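Local coordinates for protein MB2760 (Mycobacterium tuberculosis, PDB 2BNG) that hydrolyses long or bulky lipophilic epoxides such as 9,10-epoxystearic acid and cholesterol 5,6-oxide in vitro, its physiological substrates being unknown, at residues T92-L95 against L100-Q103; E22-A27 against T118-Y123; I77-A82 against L88-D93. All blocks are in the same frame, centred on the assembly; numbering follows the deposited sequence.

Contact 1: T92-L95 against L100-Q103; sequences TDAL and LRVQ
Ala94 sets its methyl group against one face of the Arg101 guanidinium, CB lying 3.7 Å from NH2 and displaced toward the rim. In the plane of that guanidinium, Gln103 brings up its amide oxygen: Arg101 NE and NH2 both donate side-on to OE1 of Gln103, each at 3.0 Å, so one acceptor is gripped twice. An anti chi1 (-165°) runs the extended Gln103 chain over Thr92, whose CG2 methyl meets Gln103 CG at 3.6 Å. Beneath these side chains the strands of the 86-97/100-113 beta hairpin run antiparallel. Ala94 and Gln103 form a non-hydrogen-bonded pair, their side chains on the same face. Leu95 and Val102, on the other face, form a hydrogen-bonded pair, closed by Leu95 N to Val102 O and Val102 N to Leu95 O, both 2.9 Å. Asp93, on the same face as Leu95, is the probable proton donor of the active site and is bonded by Arg91. Arg101 NH2 also forms a salt bridge to Glu74, and Gln103 NE2 donates to the carbonyl of Thr148. With donors to an amide and a carboxylate and a methyl on its face, the guanidinium is fixed in rotation, and its charge is probably balanced largely by Glu74.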
ATOM      1  N   THR C  92     -21.541   0.732 -30.843  1.00 27.25           N
ATOM      2  CA  THR C  92     -20.972   0.345 -32.118  1.00 27.85           C
ATOM      3  C   THR C  92     -21.090  -1.176 -32.181  1.00 27.62           C
ATOM      4  O   THR C  92     -20.683  -1.881 -31.260  1.00 27.68           O
ATOM      5  CB  THR C  92     -19.500   0.766 -32.237  1.00 28.67           C
ATOM      6  OG1 THR C  92     -19.384   2.189 -32.045  1.00 30.79           O
ATOM      7  CG2 THR C  92     -18.970   0.438 -33.604  1.00 28.48           C
ATOM      8  N   ASP C  93     -21.690  -1.675 -33.254  1.00 27.26           N
ATOM      9  CA  ASP C  93     -21.816  -3.110 -33.466  1.00 27.44           C
ATOM     10  C   ASP C  93     -20.928  -3.500 -34.644  1.00 27.60           C
ATOM     11  O   ASP C  93     -20.550  -2.658 -35.455  1.00 27.74           O
ATOM     12  CB  ASP C  93     -23.283  -3.487 -33.769  1.00 27.07           C
ATOM     13  CG  ASP C  93     -24.178  -3.528 -32.511  1.00 29.84           C
ATOM     14  OD1 ASP C  93     -25.234  -4.194 -32.576  1.00 31.90           O
ATOM     15  OD2 ASP C  93     -23.850  -2.908 -31.464  1.00 32.09           O
ATOM     16  N   ALA C  94     -20.617  -4.779 -34.747  1.00 28.29           N
ATOM     17  CA  ALA C  94     -19.951  -5.316 -35.919  1.00 29.56           C
ATOM     18  C   ALA C  94     -20.523  -6.685 -36.248  1.00 30.26           C
ATOM     19  O   ALA C  94     -20.729  -7.490 -35.345  1.00 29.67           O
ATOM     20  CB  ALA C  94     -18.457  -5.407 -35.669  1.00 29.66           C
ATOM     21  N   LEU C  95     -20.803  -6.932 -37.530  1.00 31.55           N
ATOM     22  CA  LEU C  95     -21.117  -8.285 -37.998  1.00 33.05           C
ATOM     23  C   LEU C  95     -19.893  -8.817 -38.730  1.00 34.42           C
ATOM     24  O   LEU C  95     -19.289  -8.105 -39.537  1.00 35.89           O
ATOM     25  CB  LEU C  95     -22.369  -8.328 -38.888  1.00 33.37           C
ATOM     26  CG  LEU C  95     -23.671  -7.698 -38.338  1.00 34.57           C
ATOM     27  CD1 LEU C  95     -24.739  -7.693 -39.433  1.00 35.58           C
ATOM     28  CD2 LEU C  95     -24.203  -8.361 -37.064  1.00 33.39           C
ATOM     29  N   LEU C 100     -14.690 -10.847 -43.665  1.00 39.95           N
ATOM     30  CA  LEU C 100     -15.449  -9.609 -43.834  1.00 38.95           C
ATOM     31  C   LEU C 100     -15.997  -9.084 -42.499  1.00 37.68           C
ATOM     32  O   LEU C 100     -16.748  -9.778 -41.805  1.00 37.20           O
ATOM     33  CB  LEU C 100     -16.595  -9.825 -44.832  1.00 38.81           C
ATOM     34  CG  LEU C 100     -17.541  -8.640 -45.060  1.00 39.06           C
ATOM     35  CD1 LEU C 100     -16.782  -7.409 -45.650  1.00 38.52           C
ATOM     36  CD2 LEU C 100     -18.771  -9.036 -45.914  1.00 38.33           C
ATOM     37  N   ARG C 101     -15.620  -7.858 -42.143  1.00 37.35           N
ATOM     38  CA  ARG C 101     -16.124  -7.226 -40.934  1.00 36.08           C
ATOM     39  C   ARG C 101     -16.853  -5.941 -41.278  1.00 35.45           C
ATOM     40  O   ARG C 101     -16.288  -5.059 -41.931  1.00 36.30           O
ATOM     41  CB  ARG C 101     -14.979  -6.941 -39.971  1.00 36.83           C
ATOM     42  CG  ARG C 101     -15.349  -6.063 -38.792  1.00 36.45           C
ATOM     43  CD  ARG C 101     -14.094  -5.684 -38.044  1.00 39.93           C
ATOM     44  NE  ARG C 101     -14.447  -5.039 -36.795  1.00 41.00           N
ATOM     45  CZ  ARG C 101     -14.572  -5.685 -35.646  1.00 41.67           C
ATOM     46  NH1 ARG C 101     -14.330  -6.985 -35.601  1.00 41.95           N
ATOM     47  NH2 ARG C 101     -14.950  -5.030 -34.545  1.00 40.24           N
ATOM     48  N   VAL C 102     -18.115  -5.857 -40.866  1.00 33.71           N
ATOM     49  CA  VAL C 102     -18.954  -4.703 -41.162  1.00 33.03           C
ATOM     50  C   VAL C 102     -19.375  -4.025 -39.862  1.00 32.11           C
ATOM     51  O   VAL C 102     -20.110  -4.587 -39.049  1.00 31.06           O
ATOM     52  CB  VAL C 102     -20.222  -5.093 -41.982  1.00 33.55           C
ATOM     53  CG1 VAL C 102     -21.080  -3.859 -42.284  1.00 31.12           C
ATOM     54  CG2 VAL C 102     -19.841  -5.830 -43.276  1.00 34.08           C
ATOM     55  N   GLN C 103     -18.914  -2.801 -39.690  1.00 32.12           N
ATOM     56  CA  GLN C 103     -19.067  -2.093 -38.441  1.00 31.88           C
ATOM     57  C   GLN C 103     -19.914  -0.837 -38.637  1.00 31.35           C
ATOM     58  O   GLN C 103     -19.750  -0.115 -39.629  1.00 32.80           O
ATOM     59  CB  GLN C 103     -17.675  -1.733 -37.923  1.00 32.57           C
ATOM     60  CG  GLN C 103     -17.607  -1.310 -36.482  1.00 33.73           C
ATOM     61  CD  GLN C 103     -16.176  -1.379 -35.962  1.00 36.08           C
ATOM     62  OE1 GLN C 103     -15.593  -2.422 -35.927  1.00 34.99           O
ATOM     63  NE2 GLN C 103     -15.619  -0.274 -35.586  1.00 34.27           N
TER

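Contact 2: E22-A27 against T118-Y123; sequences EAFLNA and TLWRDY
Phe24 drives the edge of its ring into one face of the Trp120 indole in a T-shaped stack. The planes stand at 79°, and the centroids of the Phe24 ring and the six-membered ring of Trp120 are 4.9 Å apart. CZ of Phe24 makes the closest approach, 3.5 Å from CZ3 of Trp120 and 3.7 Å from CH2, while CE2 reaches over the indole, offset toward its rim. Both side chains point CG anti to the backbone N (chi1 166° for Phe24, 171° for Trp120), which carries the rings across the gap between backbones whose nearest CA atoms, those of Phe24 and Trp120, lie 10.7 Å apart. This is helix-on-sheet packing in the NTF2-like fold of the limonene-1,2-epoxide hydrolase family: helix 13-30 rests against the curved mixed sheet, and strand 116-123, an inner strand between 44-48 and 100-113, supplies the indole. Farther out, Val36 and Ala39 of helix 33-39 pack on Phe24, and the rings of Tyr46 and Phe110 meet Trp120. NE1 of Trp120 gives a weak hydrogen bond, 3.0 Å, to OD2 of Asp122, the probable proton acceptor of the active site; the same oxygen receives a salt bridge from Arg91. Arg121 and Tyr123, which alternate with Trp120 and Asp122 along the strand, point to the other face, where Arg121 NH1 and Tyr123 OH both reach Glu90 OE2 of the second subunit.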
ATOM      1  N   GLU C  22     -26.902  -5.287 -20.426  1.00 34.74           N
ATOM      2  CA  GLU C  22     -25.469  -5.496 -20.581  1.00 35.55           C
ATOM      3  C   GLU C  22     -25.097  -6.981 -20.622  1.00 35.43           C
ATOM      4  O   GLU C  22     -24.315  -7.412 -21.484  1.00 34.98           O
ATOM      5  CB  GLU C  22     -24.709  -4.808 -19.464  1.00 36.55           C
ATOM      6  CG  GLU C  22     -24.684  -3.312 -19.582  1.00 39.42           C
ATOM      7  CD  GLU C  22     -24.047  -2.643 -18.369  1.00 43.57           C
ATOM      8  OE1 GLU C  22     -24.159  -3.204 -17.249  1.00 48.33           O
ATOM      9  OE2 GLU C  22     -23.437  -1.562 -18.535  1.00 46.86           O
ATOM     10  N   ALA C  23     -25.653  -7.759 -19.691  1.00 35.68           N
ATOM     11  CA  ALA C  23     -25.422  -9.213 -19.679  1.00 35.48           C
ATOM     12  C   ALA C  23     -25.881  -9.833 -21.009  1.00 34.45           C
ATOM     13  O   ALA C  23     -25.166 -10.646 -21.608  1.00 34.26           O
ATOM     14  CB  ALA C  23     -26.100  -9.873 -18.501  1.00 35.89           C
ATOM     15  N   PHE C  24     -27.037  -9.403 -21.505  1.00 33.49           N
ATOM     16  CA  PHE C  24     -27.524  -9.944 -22.756  1.00 32.95           C
ATOM     17  C   PHE C  24     -26.610  -9.645 -23.971  1.00 32.20           C
ATOM     18  O   PHE C  24     -26.288 -10.534 -24.745  1.00 31.56           O
ATOM     19  CB  PHE C  24     -28.965  -9.507 -23.020  1.00 32.80           C
ATOM     20  CG  PHE C  24     -29.409  -9.760 -24.421  1.00 31.41           C
ATOM     21  CD1 PHE C  24     -29.616 -11.058 -24.866  1.00 29.88           C
ATOM     22  CD2 PHE C  24     -29.573  -8.691 -25.307  1.00 30.44           C
ATOM     23  CE1 PHE C  24     -29.999 -11.303 -26.173  1.00 32.02           C
ATOM     24  CE2 PHE C  24     -29.969  -8.903 -26.619  1.00 32.04           C
ATOM     25  CZ  PHE C  24     -30.187 -10.223 -27.066  1.00 32.45           C
ATOM     26  N   LEU C  25     -26.198  -8.395 -24.120  1.00 32.18           N
ATOM     27  CA  LEU C  25     -25.327  -7.992 -25.226  1.00 32.11           C
ATOM     28  C   LEU C  25     -23.929  -8.625 -25.174  1.00 32.40           C
ATOM     29  O   LEU C  25     -23.409  -9.045 -26.217  1.00 32.02           O
ATOM     30  CB  LEU C  25     -25.268  -6.466 -25.350  1.00 31.60           C
ATOM     31  CG  LEU C  25     -26.622  -5.845 -25.758  1.00 32.13           C
ATOM     32  CD1 LEU C  25     -26.600  -4.336 -25.493  1.00 31.49           C
ATOM     33  CD2 LEU C  25     -26.996  -6.144 -27.221  1.00 29.96           C
ATOM     34  N   ASN C  26     -23.343  -8.741 -23.981  1.00 32.77           N
ATOM     35  CA  ASN C  26     -22.102  -9.500 -23.844  1.00 33.32           C
ATOM     36  C   ASN C  26     -22.332 -10.957 -24.205  1.00 33.23           C
ATOM     37  O   ASN C  26     -21.503 -11.576 -24.866  1.00 33.48           O
ATOM     38  CB  ASN C  26     -21.465  -9.351 -22.451  1.00 34.47           C
ATOM     39  CG  ASN C  26     -20.894  -7.939 -22.212  1.00 36.98           C
ATOM     40  OD1 ASN C  26     -20.200  -7.369 -23.065  1.00 38.41           O
ATOM     41  ND2 ASN C  26     -21.199  -7.373 -21.056  1.00 38.79           N
ATOM     42  N   ALA C  27     -23.480 -11.498 -23.819  1.00 32.97           N
ATOM     43  CA  ALA C  27     -23.792 -12.886 -24.117  1.00 33.59           C
ATOM     44  C   ALA C  27     -23.837 -13.168 -25.613  1.00 33.55           C
ATOM     45  O   ALA C  27     -23.360 -14.210 -26.058  1.00 34.65           O
ATOM     46  CB  ALA C  27     -25.105 -13.315 -23.444  1.00 33.61           C
ATOM     47  N   THR C 118     -38.301  -7.955 -22.852  1.00 36.72           N
ATOM     48  CA  THR C 118     -39.578  -8.076 -23.566  1.00 36.84           C
ATOM     49  C   THR C 118     -39.626  -7.264 -24.858  1.00 35.27           C
ATOM     50  O   THR C 118     -40.402  -7.582 -25.760  1.00 35.47           O
ATOM     51  CB  THR C 118     -40.775  -7.744 -22.655  1.00 38.35           C
ATOM     52  OG1 THR C 118     -40.651  -6.399 -22.175  1.00 39.40           O
ATOM     53  CG2 THR C 118     -40.820  -8.723 -21.463  1.00 38.50           C
ATOM     54  N   LEU C 119     -38.787  -6.226 -24.937  1.00 33.35           N
ATOM     55  CA  LEU C 119     -38.620  -5.442 -26.155  1.00 31.79           C
ATOM     56  C   LEU C 119     -37.142  -5.285 -26.466  1.00 30.46           C
ATOM     57  O   LEU C 119     -36.345  -4.980 -25.581  1.00 29.99           O
ATOM     58  CB  LEU C 119     -39.282  -4.060 -26.054  1.00 31.44           C
ATOM     59  CG  LEU C 119     -39.047  -3.120 -27.247  1.00 30.31           C
ATOM     60  CD1 LEU C 119     -39.700  -3.639 -28.548  1.00 27.94           C
ATOM     61  CD2 LEU C 119     -39.488  -1.696 -26.943  1.00 31.32           C
ATOM     62  N   TRP C 120     -36.786  -5.502 -27.733  1.00 29.51           N
ATOM     63  CA  TRP C 120     -35.422  -5.268 -28.221  1.00 27.62           C
ATOM     64  C   TRP C 120     -35.555  -4.600 -29.585  1.00 27.31           C
ATOM     65  O   TRP C 120     -35.973  -5.223 -30.585  1.00 27.34           O
ATOM     66  CB  TRP C 120     -34.649  -6.573 -28.300  1.00 27.56           C
ATOM     67  CG  TRP C 120     -33.315  -6.506 -28.974  1.00 26.39           C
ATOM     68  CD1 TRP C 120     -32.559  -5.396 -29.191  1.00 25.91           C
ATOM     69  CD2 TRP C 120     -32.565  -7.617 -29.489  1.00 25.66           C
ATOM     70  NE1 TRP C 120     -31.374  -5.742 -29.822  1.00 26.08           N
ATOM     71  CE2 TRP C 120     -31.361  -7.100 -30.023  1.00 25.73           C
ATOM     72  CE3 TRP C 120     -32.796  -9.001 -29.555  1.00 27.25           C
ATOM     73  CZ2 TRP C 120     -30.380  -7.922 -30.604  1.00 25.76           C
ATOM     74  CZ3 TRP C 120     -31.819  -9.820 -30.151  1.00 26.92           C
ATOM     75  CH2 TRP C 120     -30.634  -9.274 -30.658  1.00 25.83           C
ATOM     76  N   ARG C 121     -35.229  -3.314 -29.604  1.00 26.34           N
ATOM     77  CA  ARG C 121     -35.437  -2.476 -30.775  1.00 26.43           C
ATOM     78  C   ARG C 121     -34.130  -1.790 -31.180  1.00 25.63           C
ATOM     79  O   ARG C 121     -33.650  -0.868 -30.507  1.00 25.13           O
ATOM     80  CB  ARG C 121     -36.508  -1.426 -30.485  1.00 26.81           C
ATOM     81  CG  ARG C 121     -36.902  -0.680 -31.728  1.00 27.72           C
ATOM     82  CD  ARG C 121     -37.905   0.431 -31.458  1.00 28.23           C
ATOM     83  NE  ARG C 121     -39.251  -0.074 -31.182  1.00 30.21           N
ATOM     84  CZ  ARG C 121     -40.055   0.465 -30.266  1.00 33.49           C
ATOM     85  NH1 ARG C 121     -39.637   1.493 -29.526  1.00 34.01           N
ATOM     86  NH2 ARG C 121     -41.248  -0.035 -30.045  1.00 33.30           N
ATOM     87  N   ASP C 122     -33.542  -2.250 -32.270  1.00 25.42           N
ATOM     88  CA  ASP C 122     -32.260  -1.679 -32.692  1.00 25.11           C
ATOM     89  C   ASP C 122     -32.477  -0.719 -33.855  1.00 25.52           C
ATOM     90  O   ASP C 122     -33.170  -1.052 -34.827  1.00 25.79           O
ATOM     91  CB  ASP C 122     -31.260  -2.786 -33.049  1.00 24.55           C
ATOM     92  CG  ASP C 122     -30.473  -3.309 -31.828  1.00 26.35           C
ATOM     93  OD1 ASP C 122     -30.497  -2.701 -30.729  1.00 27.52           O
ATOM     94  OD2 ASP C 122     -29.796  -4.348 -31.959  1.00 28.42           O
ATOM     95  N   TYR C 123     -31.880   0.462 -33.726  1.00 25.61           N
ATOM     96  CA  TYR C 123     -31.905   1.517 -34.724  1.00 26.70           C
ATOM     97  C   TYR C 123     -30.525   1.652 -35.373  1.00 27.57           C
ATOM     98  O   TYR C 123     -29.509   1.661 -34.686  1.00 27.84           O
ATOM     99  CB  TYR C 123     -32.192   2.858 -34.049  1.00 26.65           C
ATOM    100  CG  TYR C 123     -33.585   3.069 -33.514  1.00 26.15           C
ATOM    101  CD1 TYR C 123     -33.903   2.741 -32.191  1.00 24.34           C
ATOM    102  CD2 TYR C 123     -34.595   3.641 -34.323  1.00 25.43           C
ATOM    103  CE1 TYR C 123     -35.194   2.973 -31.687  1.00 25.14           C
ATOM    104  CE2 TYR C 123     -35.877   3.876 -33.826  1.00 25.06           C
ATOM    105  CZ  TYR C 123     -36.158   3.542 -32.513  1.00 27.11           C
ATOM    106  OH  TYR C 123     -37.412   3.752 -32.026  1.00 29.56           O
TER

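Contact 3: I77-A82 against L88-D93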
ATOM      1  N   ILE C  77     -20.677  -0.885 -26.062  1.00 32.22           N
ATOM      2  CA  ILE C  77     -21.658   0.062 -25.536  1.00 31.30           C
ATOM      3  C   ILE C  77     -20.906   1.303 -25.076  1.00 31.60           C
ATOM      4  O   ILE C  77     -20.056   1.209 -24.204  1.00 32.29           O
ATOM      5  CB  ILE C  77     -22.477  -0.559 -24.348  1.00 31.69           C
ATOM      6  CG1 ILE C  77     -23.074  -1.930 -24.738  1.00 30.31           C
ATOM      7  CG2 ILE C  77     -23.564   0.437 -23.866  1.00 30.99           C
ATOM      8  CD1 ILE C  77     -23.679  -2.741 -23.548  1.00 30.79           C
ATOM      9  N   HIS C  78     -21.202   2.450 -25.675  1.00 31.26           N
ATOM     10  CA  HIS C  78     -20.578   3.721 -25.281  1.00 31.95           C
ATOM     11  C   HIS C  78     -21.302   4.396 -24.116  1.00 32.31           C
ATOM     12  O   HIS C  78     -20.668   4.960 -23.228  1.00 33.30           O
ATOM     13  CB  HIS C  78     -20.507   4.680 -26.473  1.00 32.08           C
ATOM     14  CG  HIS C  78     -19.889   4.075 -27.700  1.00 32.96           C
ATOM     15  ND1 HIS C  78     -18.540   3.779 -27.794  1.00 33.28           N
ATOM     16  CD2 HIS C  78     -20.435   3.711 -28.887  1.00 31.58           C
ATOM     17  CE1 HIS C  78     -18.289   3.244 -28.975  1.00 32.93           C
ATOM     18  NE2 HIS C  78     -19.422   3.189 -29.657  1.00 32.35           N
ATOM     19  N   ARG C  79     -22.632   4.346 -24.147  1.00 31.40           N
ATOM     20  CA  ARG C  79     -23.487   4.919 -23.114  1.00 31.66           C
ATOM     21  C   ARG C  79     -24.727   4.054 -23.007  1.00 31.06           C
ATOM     22  O   ARG C  79     -25.181   3.492 -24.017  1.00 29.72           O
ATOM     23  CB  ARG C  79     -23.890   6.354 -23.458  1.00 31.75           C
ATOM     24  CG  ARG C  79     -22.709   7.358 -23.522  1.00 33.25           C
ATOM     25  CD  ARG C  79     -23.200   8.694 -24.038  1.00 34.78           C
ATOM     26  NE  ARG C  79     -22.198   9.771 -24.028  1.00 36.72           N
ATOM     27  CZ  ARG C  79     -21.293   9.949 -24.986  1.00 37.48           C
ATOM     28  NH1 ARG C  79     -21.234   9.148 -25.935  1.00 35.42           N
ATOM     29  NH2 ARG C  79     -20.417  10.891 -25.044  1.00 38.79           N
ATOM     30  N   ILE C  80     -25.239   3.946 -21.780  1.00 31.56           N
ATOM     31  CA  ILE C  80     -26.412   3.159 -21.456  1.00 31.31           C
ATOM     32  C   ILE C  80     -27.093   3.799 -20.249  1.00 32.93           C
ATOM     33  O   ILE C  80     -26.426   4.212 -19.327  1.00 34.21           O
ATOM     34  CB  ILE C  80     -26.036   1.662 -21.184  1.00 31.49           C
ATOM     35  CG1 ILE C  80     -27.294   0.841 -20.833  1.00 30.59           C
ATOM     36  CG2 ILE C  80     -24.889   1.539 -20.126  1.00 29.35           C
ATOM     37  CD1 ILE C  80     -27.102  -0.669 -20.922  1.00 30.58           C
ATOM     38  N   GLY C  81     -28.418   3.885 -20.267  1.00 33.47           N
ATOM     39  CA  GLY C  81     -29.172   4.506 -19.176  1.00 34.37           C
ATOM     40  C   GLY C  81     -30.586   3.989 -19.187  1.00 34.48           C
ATOM     41  O   GLY C  81     -31.005   3.384 -20.162  1.00 34.62           O
ATOM     42  N   ALA C  82     -31.323   4.216 -18.113  1.00 35.92           N
ATOM     43  CA  ALA C  82     -32.624   3.597 -17.938  1.00 36.84           C
ATOM     44  C   ALA C  82     -33.699   4.614 -17.647  1.00 38.27           C
ATOM     45  O   ALA C  82     -33.437   5.674 -17.115  1.00 38.92           O
ATOM     46  CB  ALA C  82     -32.569   2.589 -16.827  1.00 37.64           C
ATOM     47  N   LEU C  88     -31.875   2.387 -22.648  1.00 29.04           N
ATOM     48  CA  LEU C  88     -31.387   2.967 -23.903  1.00 28.64           C
ATOM     49  C   LEU C  88     -29.890   2.773 -24.023  1.00 28.51           C
ATOM     50  O   LEU C  88     -29.164   2.823 -23.031  1.00 28.89           O
ATOM     51  CB  LEU C  88     -31.718   4.464 -24.035  1.00 28.60           C
ATOM     52  CG  LEU C  88     -33.192   4.866 -23.918  1.00 30.55           C
ATOM     53  CD1 LEU C  88     -33.434   5.314 -22.504  1.00 31.18           C
ATOM     54  CD2 LEU C  88     -33.592   5.967 -24.889  1.00 31.36           C
ATOM     55  N   THR C  89     -29.419   2.644 -25.255  1.00 28.08           N
ATOM     56  CA  THR C  89     -28.104   2.148 -25.491  1.00 27.72           C
ATOM     57  C   THR C  89     -27.493   2.869 -26.719  1.00 27.31           C
ATOM     58  O   THR C  89     -28.149   3.025 -27.744  1.00 27.50           O
ATOM     59  CB  THR C  89     -28.334   0.617 -25.593  1.00 28.41           C
ATOM     60  OG1 THR C  89     -27.414  -0.137 -24.867  1.00 29.87           O
ATOM     61  CG2 THR C  89     -28.304   0.094 -26.805  1.00 25.49           C
ATOM     62  N   GLU C  90     -26.275   3.397 -26.579  1.00 27.11           N
ATOM     63  CA  GLU C  90     -25.528   3.962 -27.714  1.00 26.59           C
ATOM     64  C   GLU C  90     -24.345   3.038 -27.950  1.00 26.30           C
ATOM     65  O   GLU C  90     -23.499   2.876 -27.063  1.00 27.06           O
ATOM     66  CB  GLU C  90     -25.047   5.397 -27.437  1.00 27.25           C
ATOM     67  CG  GLU C  90     -24.327   6.052 -28.630  1.00 27.19           C
ATOM     68  CD  GLU C  90     -23.448   7.277 -28.275  1.00 29.04           C
ATOM     69  OE1 GLU C  90     -23.002   7.436 -27.115  1.00 30.78           O
ATOM     70  OE2 GLU C  90     -23.176   8.089 -29.181  1.00 29.10           O
ATOM     71  N   ARG C  91     -24.304   2.393 -29.112  1.00 25.60           N
ATOM     72  CA  ARG C  91     -23.321   1.348 -29.367  1.00 25.89           C
ATOM     73  C   ARG C  91     -22.641   1.465 -30.722  1.00 26.57           C
ATOM     74  O   ARG C  91     -23.087   2.187 -31.620  1.00 27.14           O
ATOM     75  CB  ARG C  91     -23.936  -0.076 -29.262  1.00 25.27           C
ATOM     76  CG  ARG C  91     -25.240  -0.177 -28.532  1.00 25.21           C
ATOM     77  CD  ARG C  91     -25.604  -1.587 -28.167  1.00 24.77           C
ATOM     78  NE  ARG C  91     -25.945  -2.455 -29.286  1.00 23.31           N
ATOM     79  CZ  ARG C  91     -27.190  -2.774 -29.668  1.00 25.21           C
ATOM     80  NH1 ARG C  91     -28.259  -2.270 -29.037  1.00 23.06           N
ATOM     81  NH2 ARG C  91     -27.381  -3.628 -30.698  1.00 22.30           N
ATOM     82  N   THR C  92     -21.541   0.732 -30.843  1.00 27.25           N
ATOM     83  CA  THR C  92     -20.972   0.345 -32.118  1.00 27.85           C
ATOM     84  C   THR C  92     -21.090  -1.176 -32.181  1.00 27.62           C
ATOM     85  O   THR C  92     -20.683  -1.881 -31.260  1.00 27.68           O
ATOM     86  CB  THR C  92     -19.500   0.766 -32.237  1.00 28.67           C
ATOM     87  OG1 THR C  92     -19.384   2.189 -32.045  1.00 30.79           O
ATOM     88  CG2 THR C  92     -18.970   0.438 -33.604  1.00 28.48           C
ATOM     89  N   ASP C  93     -21.690  -1.675 -33.254  1.00 27.26           N
ATOM     90  CA  ASP C  93     -21.816  -3.110 -33.466  1.00 27.44           C
ATOM     91  C   ASP C  93     -20.928  -3.500 -34.644  1.00 27.60           C
ATOM     92  O   ASP C  93     -20.550  -2.658 -35.455  1.00 27.74           O
ATOM     93  CB  ASP C  93     -23.283  -3.487 -33.769  1.00 27.07           C
ATOM     94  CG  ASP C  93     -24.178  -3.528 -32.511  1.00 29.84           C
ATOM     95  OD1 ASP C  93     -25.234  -4.194 -32.576  1.00 31.90           O
ATOM     96  OD2 ASP C  93     -23.850  -2.908 -31.464  1.00 32.09           O
TER
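His78 lays its imidazole beside the strand 88-93, with His78 CD2 3.6 Å from Arg91 C and His78 NE2 2.6 Å from Thr92 OG1. That hydroxyl meets the ring at its edge, in plane, in a nearly straight hydrogen bond (169°) for which either atom could be the donor. CG of His78 is anti to the carbonyl carbon (chi1 -51°), which swings the ring along the neighbouring strand to Thr92. At the root of the histidine the antiparallel pairing slips by one residue: His78 and Arg79 both face Glu90 in a classic beta bulge. His78 N donates to Glu90 O at 2.7 Å, and Arg79 N makes only a weak bond to the same oxygen. Beyond the bulge, regular pairing resumes, with Gly81 and Leu88 joined by two backbone bonds.

Arg79 and Glu90 run alongside each other in the same direction, their planar groups 45° apart. Arg79 NH1 reaches the syn lone pair of Glu90 OE1 at 2.7 Å in a salt bridge. Glu111 of the second subunit takes Arg79 NH2, while Arg121 and Tyr123 of that subunit bind Glu90 OE2, tying this hairpin into the subunit interface.

On the face shared by Ile77, Ile80 and Thr89, Leu25 of helix 13-30 packs on Ile77 and Ile18 on Ile80. The same face carries Arg91, whose NE and NH2 grip the carboxylate of Asp93 side-on, one nitrogen to each oxygen; Arg91 NH2 to Asp93 OD1 is 2.9 Å. Asp93 is the probable catalytic proton donor, and Arg91 NH2 also forms a salt bridge to Asp122. Bonded to both acidic side chains, the Arg91 guanidinium probably helps to set their relative placement and to hold the two carboxylates close together.

Overall arrangement
Strand 86-97 is common to contacts 1 and 3, which share Thr92 and Asp93 although their centres are 16 Å apart; it pairs with strand 100-113 on one side and strand 72-83 on the other. Contact 2 joins strand 116-123 of the same sheet to helix 13-30, and both hairpin contacts are nested inside the chain loop it closes. Its centre is 10 Å from that of contact 3, and the two meet where Arg91 NH2 bridges to Asp122 OD2 at 2.8 Å and where Leu25 CD1 packs on Ile77 CD1. Contacts 1 and 3 hold the probable proton donor Asp93 and contact 2 the probable acceptor Asp122, their side chains about 5 Å apart.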